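Local structure of D,D-dipeptidase/D,D-carboxypeptidase (Enterococcus faecalis, 4MUQ) at residues P37-I40 and R41-N44; A82-D85 and G86-D90; N91-D94 and F95-Y99; V100-P103 and N104-E107; F185-E188 and E189-Q192. The protein acts as a zinc-dependent D,D-peptidase of vancomycin resistance, probably cleaving D-Ala-D-Ala and removing terminal D-Ala from peptidoglycan precursors. One frame throughout, in Å; residues are numbered along the deposited sequence.

Contact 1 of 5, residues P37-I40 and R41-N44; sequences PADI and RFPN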
# COMPACT_ATOMS: atom_id res chain seq x y z
N PRO A 37 0.01 11.55 -13.07
CA PRO A 37 0.92 12.34 -12.24
C PRO A 37 0.27 12.66 -10.91
O PRO A 37 -0.90 13.03 -10.87
CB PRO A 37 1.10 13.62 -13.06
CG PRO A 37 0.85 13.21 -14.47
CD PRO A 37 -0.25 12.19 -14.38
N ALA A 38 1.03 12.54 -9.83
CA ALA A 38 0.48 12.76 -8.50
C ALA A 38 0.10 14.22 -8.29
O ALA A 38 -0.86 14.52 -7.58
CB ALA A 38 1.46 12.32 -7.44
N ASP A 39 0.85 15.12 -8.91
CA ASP A 39 0.66 16.55 -8.72
C ASP A 39 1.20 17.28 -9.93
O ASP A 39 2.21 16.86 -10.50
CB ASP A 39 1.40 16.99 -7.45
CG ASP A 39 1.02 18.39 -6.99
OD1 ASP A 39 0.29 18.51 -5.99
OD2 ASP A 39 1.44 19.37 -7.64
N ILE A 40 0.51 18.36 -10.32
CA ILE A 40 0.93 19.28 -11.39
C ILE A 40 2.38 19.76 -11.21
O ILE A 40 3.10 20.03 -12.18
CB ILE A 40 -0.02 20.52 -11.43
CG1 ILE A 40 -1.37 20.18 -12.05
CG2 ILE A 40 0.60 21.72 -12.12
CD1 ILE A 40 -1.30 19.09 -13.09
N ARG A 41 2.79 19.87 -9.95
CA ARG A 41 4.11 20.38 -9.62
C ARG A 41 5.19 19.33 -9.81
O ARG A 41 6.38 19.65 -9.86
CB ARG A 41 4.13 20.93 -8.19
CG ARG A 41 3.34 22.22 -8.02
CD ARG A 41 2.99 22.50 -6.56
NE ARG A 41 1.90 21.64 -6.08
CZ ARG A 41 1.27 21.81 -4.93
NH1 ARG A 41 1.60 22.82 -4.13
NH2 ARG A 41 0.29 20.98 -4.58
N PHE A 42 4.77 18.07 -9.93
CA PHE A 42 5.70 16.94 -10.09
C PHE A 42 5.22 15.97 -11.16
O PHE A 42 4.81 14.84 -10.86
CB PHE A 42 5.88 16.24 -8.74
CG PHE A 42 6.42 17.14 -7.67
CD1 PHE A 42 7.78 17.35 -7.57
CD2 PHE A 42 5.56 17.81 -6.82
CE1 PHE A 42 8.29 18.20 -6.60
CE2 PHE A 42 6.05 18.67 -5.85
CZ PHE A 42 7.43 18.86 -5.74
N PRO A 43 5.28 16.39 -12.43
CA PRO A 43 4.68 15.61 -13.52
C PRO A 43 5.30 14.23 -13.72
O PRO A 43 4.66 13.36 -14.31
CB PRO A 43 4.93 16.47 -14.77
CG PRO A 43 6.09 17.36 -14.39
CD PRO A 43 5.86 17.65 -12.94
N ASN A 44 6.52 14.03 -13.25
CA ASN A 44 7.21 12.78 -13.53
C ASN A 44 7.06 11.76 -12.41
O ASN A 44 7.59 10.65 -12.49
CB ASN A 44 8.67 13.04 -13.90
CG ASN A 44 8.80 13.91 -15.15
OD1 ASN A 44 8.28 13.57 -16.21
ND2 ASN A 44 9.48 15.05 -15.01
O HOH W 1 3.51 13.97 -9.03
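D39 and R41, two residues apart, make the ionic part of the contact. The arginine comes side-on, NE reaching D39 OD2 at 2.8 Å and NH2 reaching D39 OD1 at 2.8 Å. The pairing is not flat: the carboxylate and guanidinium planes lie 38° apart, although OD2 stays in the plane of the guanidinium. The chi1 of D39 (-168°) turns its carboxylate to R41 N and NE, and a bend at chi3 of R41 brings the guanidinium back to it. Among the backbone donors, R41 N gives D39 OD2 a second bond of 2.7 Å on its anti lone pair, while F42 N reaches D39 O at 2.9 Å. Q56 NE2 binds OD1, so both oxygens have two donors. Van der Waals contact is thinner. D39 CB meets the edge of the F42 ring, 4.3 Å from CD2, and P37 CB lies 3.8 Å from P43 O; beyond the segments the F42 ring rests on V69 and P70. A type I beta turn from D39 to F42, overlapped by an Asx turn (D39 OD2 to R41 N), thus opens the connection between the antiparallel strands 35-39 and 45-48.

Contact 2 of 5, residues A82-D85 and G86-D90; sequences AIYD and GSLKD. With PE3 (3,6,9,12,15,18,21,24,27,30,33,36,39-tridecaoxahentetracontane-1,41-diol), chain J.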
# COMPACT_ATOMS: atom_id res chain seq x y z
N ALA A 82 17.93 -0.30 -11.97
CA ALA A 82 18.99 0.72 -11.95
C ALA A 82 19.27 1.21 -10.53
O ALA A 82 20.43 1.42 -10.16
CB ALA A 82 18.62 1.89 -12.87
N ILE A 83 18.22 1.40 -9.74
CA ILE A 83 18.43 1.88 -8.38
C ILE A 83 19.18 0.83 -7.58
O ILE A 83 20.15 1.16 -6.88
CB ILE A 83 17.10 2.24 -7.68
CG1 ILE A 83 16.49 3.48 -8.32
CG2 ILE A 83 17.31 2.44 -6.17
CD1 ILE A 83 15.03 3.67 -7.95
N TYR A 84 18.77 -0.42 -7.70
CA TYR A 84 19.40 -1.51 -6.95
C TYR A 84 20.87 -1.63 -7.34
O TYR A 84 21.76 -1.64 -6.48
CB TYR A 84 18.63 -2.82 -7.17
CG TYR A 84 19.04 -3.92 -6.22
CD1 TYR A 84 18.32 -4.16 -5.06
CD2 TYR A 84 20.15 -4.73 -6.49
CE1 TYR A 84 18.69 -5.17 -4.18
CE2 TYR A 84 20.54 -5.72 -5.60
CZ TYR A 84 19.79 -5.94 -4.46
OH TYR A 84 20.18 -6.94 -3.59
N ASP A 85 21.14 -1.73 -8.64
CA ASP A 85 22.51 -1.90 -9.11
C ASP A 85 23.37 -0.68 -8.81
O ASP A 85 24.55 -0.81 -8.47
CB ASP A 85 22.56 -2.26 -10.59
CG ASP A 85 22.05 -3.65 -10.86
OD1 ASP A 85 22.16 -4.51 -9.96
OD2 ASP A 85 21.53 -3.88 -11.97
N GLY A 86 22.79 0.51 -8.90
CA GLY A 86 23.51 1.72 -8.57
C GLY A 86 23.88 1.77 -7.10
O GLY A 86 24.96 2.21 -6.75
N SER A 87 22.98 1.28 -6.26
CA SER A 87 23.23 1.25 -4.83
C SER A 87 24.30 0.21 -4.47
O SER A 87 25.09 0.42 -3.56
CB SER A 87 21.93 1.00 -4.08
OG SER A 87 22.12 1.07 -2.67
N LEU A 88 24.33 -0.90 -5.20
CA LEU A 88 25.40 -1.87 -5.00
C LEU A 88 26.74 -1.18 -5.17
O LEU A 88 27.65 -1.36 -4.36
CB LEU A 88 25.30 -3.03 -5.99
CG LEU A 88 24.17 -4.01 -5.73
CD1 LEU A 88 24.17 -5.09 -6.81
CD2 LEU A 88 24.26 -4.63 -4.34
N LYS A 89 26.86 -0.36 -6.21
CA LYS A 89 28.11 0.33 -6.50
C LYS A 89 28.41 1.45 -5.52
O LYS A 89 29.54 1.59 -5.05
CB LYS A 89 28.08 0.88 -7.92
CG LYS A 89 29.39 1.50 -8.33
CD LYS A 89 29.33 2.05 -9.74
CE LYS A 89 30.67 2.67 -10.11
NZ LYS A 89 31.78 1.67 -10.13
N ASP A 90 27.40 2.27 -5.21
CA ASP A 90 27.63 3.45 -4.36
C ASP A 90 27.71 3.11 -2.88
O ASP A 90 28.56 3.62 -2.15
CB ASP A 90 26.51 4.48 -4.55
CG ASP A 90 26.49 5.07 -5.94
OD1 ASP A 90 27.57 5.17 -6.57
OD2 ASP A 90 25.38 5.45 -6.37
O40 PE3 J . 28.04 -4.43 1.68
C39 PE3 J . 28.93 -4.10 2.75
C38 PE3 J . 30.39 -3.88 2.34
O37 PE3 J . 30.71 -2.81 1.41
C36 PE3 J . 30.27 -1.53 1.87
C35 PE3 J . 30.69 -0.28 1.07
O34 PE3 J . 30.38 -0.04 -0.33
C33 PE3 J . 31.01 -0.95 -1.23
C32 PE3 J . 30.57 -0.52 -2.62
O31 PE3 J . 31.03 0.83 -2.79
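The Y84 ring meets L88 one helical turn on, CE2 lying 3.9 Å from L88 CD1. The methyl approaches the ring obliquely, and L88 CG and CD2 also lie near CE2, so the whole isobutyl end leans on this corner of the ring. The other ortho and meta carbons of Y84 face the loop after the next helix: Y84 CD1 is 3.5 Å from A101 O, and CE1 is near V100 O. With CG anti to the backbone N (chi1 -168°), the Y84 ring leaves the helix toward that loop and toward T96 and R97. The second flat group, the D85 carboxylate, runs side by side with L88 and points the same way; its OD1 is 3.8 Å from L88 CD1, a methyl that touches both the ring and the carboxylate oxygen. S87 turns to another flank. Its OG is hydrogen-bonded to T96 OG1 and N91 ND2, which joins this helix to the one that follows. I83 projects inward, its side chain about 4 Å from the bound phosphinate at the nearest atoms. Beneath the side chains runs a regular ladder: G86 N to A82 O at 2.8 Å, S87 N to I83 O at 2.9 Å, L88 N to Y84 O at 3.0 Å and a longer K89 N to D85 O at 3.3 Å. Successive i to i+4 bonds with i/i+4 side-chain packing mark an ordinary alpha helix, here the later part of helix 77-91, which lines the substrate pocket of this D,D-peptidase with Q80.

Contact 3 of 5, residues N91-D94 and F95-Y99; sequences NGED and FTRKY. With PE3 (3,6,9,12,15,18,21,24,27,30,33,36,39-tridecaoxahentetracontane-1,41-diol), chain J; LY0 ((2R)-3-[(R)-[(1R)-1-aminoethyl](hydroxy)phosphoryl]-2-methylpropanoic acid), chain C; 2D8 ((2R)-3-[(R)-[(1S)-1-aminoethyl](hydroxy)phosphoryl]-2-methylpropanoic acid), chain D; EDO (1,2-ethanediol), chain E.
N91 and F95 make the tight side of the contact: N91 CB presses obliquely on the ring, 3.4 Å from F95 CD2, with the amide turned 56° from the ring plane. A chi1 of 178° at F95 lays the ring back against N91 and S87; one of its faces also carries Y99 CD2. Close by, T96 grips G92 O twice, through OG1 at 2.7 Å from above the carbonyl plane and through N at 3.1 Å. The positive phi of G92 (90°) permits the sharp kink between the two helices. At the far end Y99 O comes within 3.0 Å of N1 of the inhibitor in its LY0 diastereomer. The other side is looser. There R97 N still bonds E93 O at 2.9 Å and K98 N bonds D94 O at 3.3 Å, but the polar ends of these four side chains hardly meet one another. In this crystal D94 N is met by a polyether, 2.6 Å from PE3 O40, and K98 NZ by ethanediol; in solution water would probably take these places. The chemistry is thus uneven: the G92 carbonyl is satisfied by two donors of T96, its hydroxyl and its amide, whereas the first-turn amide of D94 finds its acceptor outside the protein.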
# COMPACT_ATOMS: atom_id res chain seq x y z
N ASN A 91 26.82 2.22 -2.46
CA ASN A 91 26.53 2.04 -1.04
C ASN A 91 26.95 0.69 -0.49
O ASN A 91 27.05 0.51 0.73
CB ASN A 91 25.04 2.26 -0.80
CG ASN A 91 24.56 3.61 -1.27
OD1 ASN A 91 25.22 4.63 -1.01
ND2 ASN A 91 23.41 3.64 -1.92
N GLY A 92 27.18 -0.27 -1.39
CA GLY A 92 27.54 -1.62 -1.00
C GLY A 92 26.36 -2.55 -0.80
O GLY A 92 25.21 -2.15 -0.71
N GLU A 93 26.68 -3.83 -0.72
CA GLU A 93 25.71 -4.91 -0.70
C GLU A 93 24.81 -4.91 0.55
O GLU A 93 23.58 -5.08 0.46
CB GLU A 93 26.50 -6.21 -0.82
CG GLU A 93 25.75 -7.50 -0.74
CD GLU A 93 26.66 -8.66 -1.13
OE1 GLU A 93 27.89 -8.53 -0.95
OE2 GLU A 93 26.13 -9.69 -1.61
N ASP A 94 25.41 -4.72 1.72
CA ASP A 94 24.63 -4.76 2.95
C ASP A 94 23.58 -3.65 3.01
O ASP A 94 22.41 -3.88 3.34
CB ASP A 94 25.54 -4.64 4.17
CG ASP A 94 26.42 -5.85 4.37
OD1 ASP A 94 26.12 -6.92 3.79
OD2 ASP A 94 27.42 -5.73 5.12
N PHE A 95 24.02 -2.43 2.71
CA PHE A 95 23.10 -1.30 2.68
C PHE A 95 21.98 -1.53 1.66
O PHE A 95 20.81 -1.30 1.94
CB PHE A 95 23.84 0.01 2.37
CG PHE A 95 22.93 1.21 2.27
CD1 PHE A 95 22.73 2.03 3.38
CD2 PHE A 95 22.28 1.52 1.09
CE1 PHE A 95 21.87 3.12 3.30
CE2 PHE A 95 21.43 2.60 0.99
CZ PHE A 95 21.23 3.41 2.10
N THR A 96 22.37 -1.95 0.46
CA THR A 96 21.40 -2.14 -0.60
C THR A 96 20.34 -3.18 -0.23
O THR A 96 19.16 -2.96 -0.46
CB THR A 96 22.11 -2.53 -1.88
OG1 THR A 96 23.06 -1.51 -2.20
CG2 THR A 96 21.12 -2.68 -3.03
N ARG A 97 20.77 -4.30 0.34
CA ARG A 97 19.82 -5.33 0.74
C ARG A 97 18.81 -4.82 1.77
O ARG A 97 17.67 -5.27 1.79
CB ARG A 97 20.55 -6.55 1.29
CG ARG A 97 21.09 -7.49 0.24
CD ARG A 97 21.84 -8.65 0.88
NE ARG A 97 21.01 -9.43 1.80
CZ ARG A 97 20.98 -9.27 3.12
NH1 ARG A 97 21.74 -8.35 3.70
NH2 ARG A 97 20.19 -10.03 3.87
N LYS A 98 19.23 -3.88 2.60
CA LYS A 98 18.39 -3.34 3.67
C LYS A 98 17.49 -2.18 3.25
O LYS A 98 16.45 -1.94 3.87
CB LYS A 98 19.26 -2.91 4.86
CG LYS A 98 19.96 -4.08 5.57
CD LYS A 98 20.83 -3.59 6.73
CE LYS A 98 21.34 -4.76 7.56
NZ LYS A 98 20.24 -5.34 8.38
N TYR A 99 17.89 -1.45 2.22
CA TYR A 99 17.20 -0.22 1.84
C TYR A 99 16.67 -0.17 0.41
O TYR A 99 16.12 0.86 -0.02
CB TYR A 99 18.10 0.99 2.09
CG TYR A 99 18.30 1.31 3.54
CD1 TYR A 99 17.35 2.05 4.24
CD2 TYR A 99 19.41 0.86 4.24
CE1 TYR A 99 17.52 2.36 5.59
CE2 TYR A 99 19.58 1.15 5.60
CZ TYR A 99 18.64 1.89 6.26
OH TYR A 99 18.82 2.17 7.60
O40 PE3 J . 28.04 -4.43 1.68
C39 PE3 J . 28.93 -4.10 2.75
C38 PE3 J . 30.39 -3.88 2.34
O37 PE3 J . 30.71 -2.81 1.41
C36 PE3 J . 30.27 -1.53 1.87
C35 PE3 J . 30.69 -0.28 1.07
O34 PE3 J . 30.38 -0.04 -0.33
C33 PE3 J . 31.01 -0.95 -1.23
C32 PE3 J . 30.57 -0.52 -2.62
O31 PE3 J . 31.03 0.83 -2.79
P LY0 C . 12.61 2.82 -1.08
C1 LY0 C . 14.81 2.98 -2.52
N1 LY0 C . 15.03 3.59 -0.27
C2 LY0 C . 14.16 3.73 -1.37
C4 LY0 C . 12.97 1.09 -0.66
C5 LY0 C . 11.84 0.15 -0.94
C6 LY0 C . 11.82 -0.22 -2.42
C7 LY0 C . 12.00 -1.08 -0.06
O31 LY0 C . 11.78 2.83 -2.38
O32 LY0 C . 11.76 3.57 -0.01
O61 LY0 C . 10.73 -0.44 -2.92
O62 LY0 C . 12.87 -0.30 -3.03
C4 2D8 D . 12.96 1.08 -0.66
C5 2D8 D . 11.83 0.14 -0.94
C6 2D8 D . 11.82 -0.22 -2.42
C7 2D8 D . 12.00 -1.08 -0.06
N1 2D8 D . 13.99 5.04 -1.45
P 2D8 D . 12.61 2.81 -1.07
C1 2D8 D . 14.82 3.01 -2.50
C2 2D8 D . 14.20 3.66 -1.28
O31 2D8 D . 11.80 2.83 -2.39
O32 2D8 D . 11.76 3.57 -0.01
O61 2D8 D . 10.73 -0.44 -2.92
O62 2D8 D . 12.87 -0.30 -3.03
C1 EDO E . 16.25 -6.54 7.88
O1 EDO E . 17.38 -7.06 7.16
C2 EDO E . 16.19 -5.03 7.67
O2 EDO E . 17.21 -4.32 8.40
O HOH W 2 26.79 -1.51 2.51
O HOH W 3 24.64 -8.41 2.38

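Contact 4 of 5, residues V100-P103 and N104-E107; sequences VALP and NHSE. With LY0 ((2R)-3-[(R)-[(1R)-1-aminoethyl](hydroxy)phosphoryl]-2-methylpropanoic acid), chain C; 2D8 ((2R)-3-[(R)-[(1S)-1-aminoethyl](hydroxy)phosphoryl]-2-methylpropanoic acid), chain D.
A101 and S106 belong to the loop that receives the carboxylate of the bound D-Ala-D-Ala phosphinate analogue, and A101 CB touches S106 CB at 3.8 Å. The analogue is present as two superposed diastereomers, LY0 and 2D8, whose carboxylates coincide. A101 N donates to O62 of either at 2.9 Å in a fairly straight bond (162°), and S106 OG comes to 2.6 Å from O61. A chi1 of 173° carries the serine hydroxyl there, and it also accepts from the N-H of H108, a zinc ligand. The turn that brings the two residues together runs from L102 to H105 and is of type II: H105 N reaches L102 O at 2.8 Å, and N104 takes the positive phi (72°) such a turn wants. L102 CD1 covers one face of the H105 ring, toward the rim, while P103 O lies in the ring plane, 3.2 Å from H105 CD2; H105 ND1 is hydrogen-bonded to N22 O. Two oxygens of one carboxylate therefore meet a backbone amide and a hydroxyl presented by a tight turn, the S106 side chain about 6 Å from the zinc. R75, Q80 and W167 bind the same inhibitor, and this is consistent with recognition of the substrate's terminal carboxylate here.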
# COMPACT_ATOMS: atom_id res chain seq x y z
N VAL A 100 16.88 -1.22 -0.38
CA VAL A 100 16.35 -1.23 -1.73
C VAL A 100 15.72 -2.60 -1.99
O VAL A 100 16.39 -3.62 -1.88
CB VAL A 100 17.44 -0.97 -2.80
CG1 VAL A 100 16.77 -0.82 -4.15
CG2 VAL A 100 18.26 0.29 -2.47
N ALA A 101 14.43 -2.62 -2.35
CA ALA A 101 13.81 -3.89 -2.69
C ALA A 101 14.42 -4.49 -3.97
O ALA A 101 14.83 -3.77 -4.87
CB ALA A 101 12.31 -3.71 -2.87
N LEU A 102 14.48 -5.81 -4.02
CA LEU A 102 14.84 -6.49 -5.26
C LEU A 102 13.90 -6.08 -6.39
O LEU A 102 12.70 -5.85 -6.16
CB LEU A 102 14.76 -8.00 -5.07
CG LEU A 102 15.79 -8.67 -4.17
CD1 LEU A 102 15.36 -10.11 -3.86
CD2 LEU A 102 17.15 -8.65 -4.84
N PRO A 103 14.41 -5.99 -7.62
CA PRO A 103 13.52 -5.79 -8.75
C PRO A 103 12.42 -6.85 -8.76
O PRO A 103 12.69 -8.04 -8.53
CB PRO A 103 14.46 -5.96 -9.95
CG PRO A 103 15.77 -5.49 -9.43
CD PRO A 103 15.83 -5.99 -8.01
N ASN A 104 11.20 -6.41 -9.04
CA ASN A 104 9.99 -7.23 -8.97
C ASN A 104 9.54 -7.58 -7.56
O ASN A 104 8.64 -8.37 -7.39
CB ASN A 104 10.05 -8.45 -9.89
CG ASN A 104 9.76 -8.10 -11.33
OD1 ASN A 104 9.17 -7.05 -11.62
ND2 ASN A 104 10.19 -8.95 -12.23
N HIS A 105 10.17 -6.97 -6.56
CA HIS A 105 9.73 -7.14 -5.17
C HIS A 105 9.51 -5.79 -4.52
O HIS A 105 9.43 -5.70 -3.28
CB HIS A 105 10.77 -7.93 -4.37
CG HIS A 105 11.00 -9.32 -4.88
ND1 HIS A 105 10.48 -10.43 -4.27
CD2 HIS A 105 11.67 -9.76 -5.97
CE1 HIS A 105 10.84 -11.51 -4.95
NE2 HIS A 105 11.56 -11.13 -5.99
N SER A 106 9.43 -4.72 -5.32
CA SER A 106 9.22 -3.36 -4.79
C SER A 106 7.77 -2.93 -4.92
O SER A 106 7.16 -3.06 -5.98
CB SER A 106 10.06 -2.36 -5.58
OG SER A 106 9.74 -1.02 -5.20
N GLU A 107 7.21 -2.40 -3.83
CA GLU A 107 5.89 -1.78 -3.87
C GLU A 107 5.82 -0.63 -4.82
O GLU A 107 4.74 -0.26 -5.26
CB GLU A 107 5.51 -1.21 -2.51
CG GLU A 107 5.39 -2.21 -1.42
CD GLU A 107 4.75 -1.62 -0.19
OE1 GLU A 107 5.05 -0.44 0.18
OE2 GLU A 107 3.95 -2.35 0.39
P LY0 C . 12.61 2.82 -1.08
C1 LY0 C . 14.81 2.98 -2.52
N1 LY0 C . 15.03 3.59 -0.27
C2 LY0 C . 14.16 3.73 -1.37
C4 LY0 C . 12.97 1.09 -0.66
C5 LY0 C . 11.84 0.15 -0.94
C6 LY0 C . 11.82 -0.22 -2.42
C7 LY0 C . 12.00 -1.08 -0.06
O31 LY0 C . 11.78 2.83 -2.38
O32 LY0 C . 11.76 3.57 -0.01
O61 LY0 C . 10.73 -0.44 -2.92
O62 LY0 C . 12.87 -0.30 -3.03
C4 2D8 D . 12.96 1.08 -0.66
C5 2D8 D . 11.83 0.14 -0.94
C6 2D8 D . 11.82 -0.22 -2.42
C7 2D8 D . 12.00 -1.08 -0.06
N1 2D8 D . 13.99 5.04 -1.45
P 2D8 D . 12.61 2.81 -1.07
C1 2D8 D . 14.82 3.01 -2.50
C2 2D8 D . 14.20 3.66 -1.28
O31 2D8 D . 11.80 2.83 -2.39
O32 2D8 D . 11.76 3.57 -0.01
O61 2D8 D . 10.73 -0.44 -2.92
O62 2D8 D . 12.87 -0.30 -3.03

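Contact 5 of 5, residues F185-E188 and E189-Q192; sequences FSLE and EYTQ
S186 opens helix 187-194 as its N-cap, and S186 O takes the first helical bond, from Y190 N at 3.0 Å. S186 and E189 bond reciprocally, side chain to backbone, as a capping box. S186 OG accepts from E189 N at 3.2 Å, and E189 OE1 in turn accepts from S186 N at 2.9 Å and from S186 OG at 2.8 Å, both on its anti side. The serine hydroxyl sits between its own N and carbonyl carbon (chi1 64°), the crowded position, so that it can face the first turn. F185 and Y190 add a hydrophobic staple across the cap: their side chains cross at about a right angle, F185 CD2 meeting the edge of the Y190 ring 4.1 Å from CD1, while F185 CD1 rests 3.8 Å from E189 CB. One turn on, T191 OG1 (2.7 Å) and T191 N reach L187 O from opposite faces of its plane. E188 turns instead to R151 and N22. E189 OE1, with two bonds from S186 and a salt bridge to K156, is gripped threefold, and its charge near the helix start would probably be favoured by the helix dipole.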
# COMPACT_ATOMS: atom_id res chain seq x y z
N PHE A 185 0.11 -3.11 13.21
CA PHE A 185 0.47 -4.15 12.24
C PHE A 185 1.28 -3.62 11.08
O PHE A 185 0.93 -2.59 10.49
CB PHE A 185 -0.80 -4.75 11.62
CG PHE A 185 -1.54 -5.70 12.50
CD1 PHE A 185 -0.93 -6.34 13.56
CD2 PHE A 185 -2.88 -5.97 12.24
CE1 PHE A 185 -1.64 -7.24 14.35
CE2 PHE A 185 -3.61 -6.86 13.02
CZ PHE A 185 -2.99 -7.49 14.08
N SER A 186 2.32 -4.36 10.71
CA SER A 186 2.91 -4.26 9.38
C SER A 186 1.93 -4.89 8.39
O SER A 186 1.01 -5.62 8.80
CB SER A 186 4.23 -5.03 9.33
OG SER A 186 4.02 -6.42 9.54
N LEU A 187 2.14 -4.66 7.11
CA LEU A 187 1.29 -5.29 6.10
C LEU A 187 1.41 -6.82 6.15
O LEU A 187 0.41 -7.51 5.95
CB LEU A 187 1.56 -4.74 4.70
CG LEU A 187 0.62 -5.26 3.60
CD1 LEU A 187 -0.86 -4.97 3.92
CD2 LEU A 187 1.01 -4.62 2.28
N GLU A 188 2.60 -7.33 6.43
CA GLU A 188 2.80 -8.78 6.63
C GLU A 188 1.86 -9.32 7.71
O GLU A 188 1.18 -10.33 7.51
CB GLU A 188 4.25 -9.08 7.03
CG GLU A 188 5.26 -9.04 5.87
CD GLU A 188 5.66 -7.64 5.42
OE1 GLU A 188 5.33 -6.64 6.10
OE2 GLU A 188 6.30 -7.55 4.34
N GLU A 189 1.82 -8.63 8.85
CA GLU A 189 0.97 -9.06 9.94
C GLU A 189 -0.51 -8.99 9.57
O GLU A 189 -1.26 -9.91 9.89
CB GLU A 189 1.27 -8.24 11.19
CG GLU A 189 2.58 -8.61 11.86
CD GLU A 189 3.07 -7.54 12.81
OE1 GLU A 189 3.43 -6.45 12.31
OE2 GLU A 189 3.09 -7.78 14.04
N TYR A 190 -0.91 -7.92 8.90
CA TYR A 190 -2.31 -7.76 8.51
C TYR A 190 -2.73 -8.86 7.53
O TYR A 190 -3.85 -9.37 7.60
CB TYR A 190 -2.56 -6.37 7.91
CG TYR A 190 -4.02 -6.10 7.64
CD1 TYR A 190 -4.94 -6.08 8.68
CD2 TYR A 190 -4.48 -5.86 6.35
CE1 TYR A 190 -6.28 -5.84 8.44
CE2 TYR A 190 -5.83 -5.61 6.10
CZ TYR A 190 -6.72 -5.60 7.16
OH TYR A 190 -8.06 -5.35 6.95
N THR A 191 -1.83 -9.22 6.63
CA THR A 191 -2.12 -10.25 5.63
C THR A 191 -2.43 -11.59 6.31
O THR A 191 -3.36 -12.31 5.92
CB THR A 191 -0.95 -10.36 4.63
OG1 THR A 191 -0.73 -9.08 4.02
CG2 THR A 191 -1.25 -11.34 3.52
N GLN A 192 -1.66 -11.92 7.34
CA GLN A 192 -1.97 -13.11 8.14
C GLN A 192 -3.23 -12.95 8.99
O GLN A 192 -4.08 -13.83 9.03
CB GLN A 192 -0.77 -13.52 9.01
CG GLN A 192 -1.02 -14.75 9.88
CD GLN A 192 -1.23 -16.02 9.07
OE1 GLN A 192 -0.47 -16.30 8.13
NE2 GLN A 192 -2.25 -16.79 9.42

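The five contacts follow in chain order. Contacts 2 and 3 lie on consecutive helices, 77-91 and 93-99, with centres 9 Å apart, and touch; contact 4 is the loop running straight on from the second helix, its centre 13 Å from each of theirs, and it touches contact 2. Together these three form one side of the inhibitor pocket near the zinc, within the Hedgehog/DD-peptidase fold. Contact 1, the turn between strands 35-39 and 45-48, is remote, its centre 23 Å or more from the others. Contact 5 starts helix 187-194, across the chain's centre from contact 1; its centre lies 18 Å from that of contact 4, which it touches lightly.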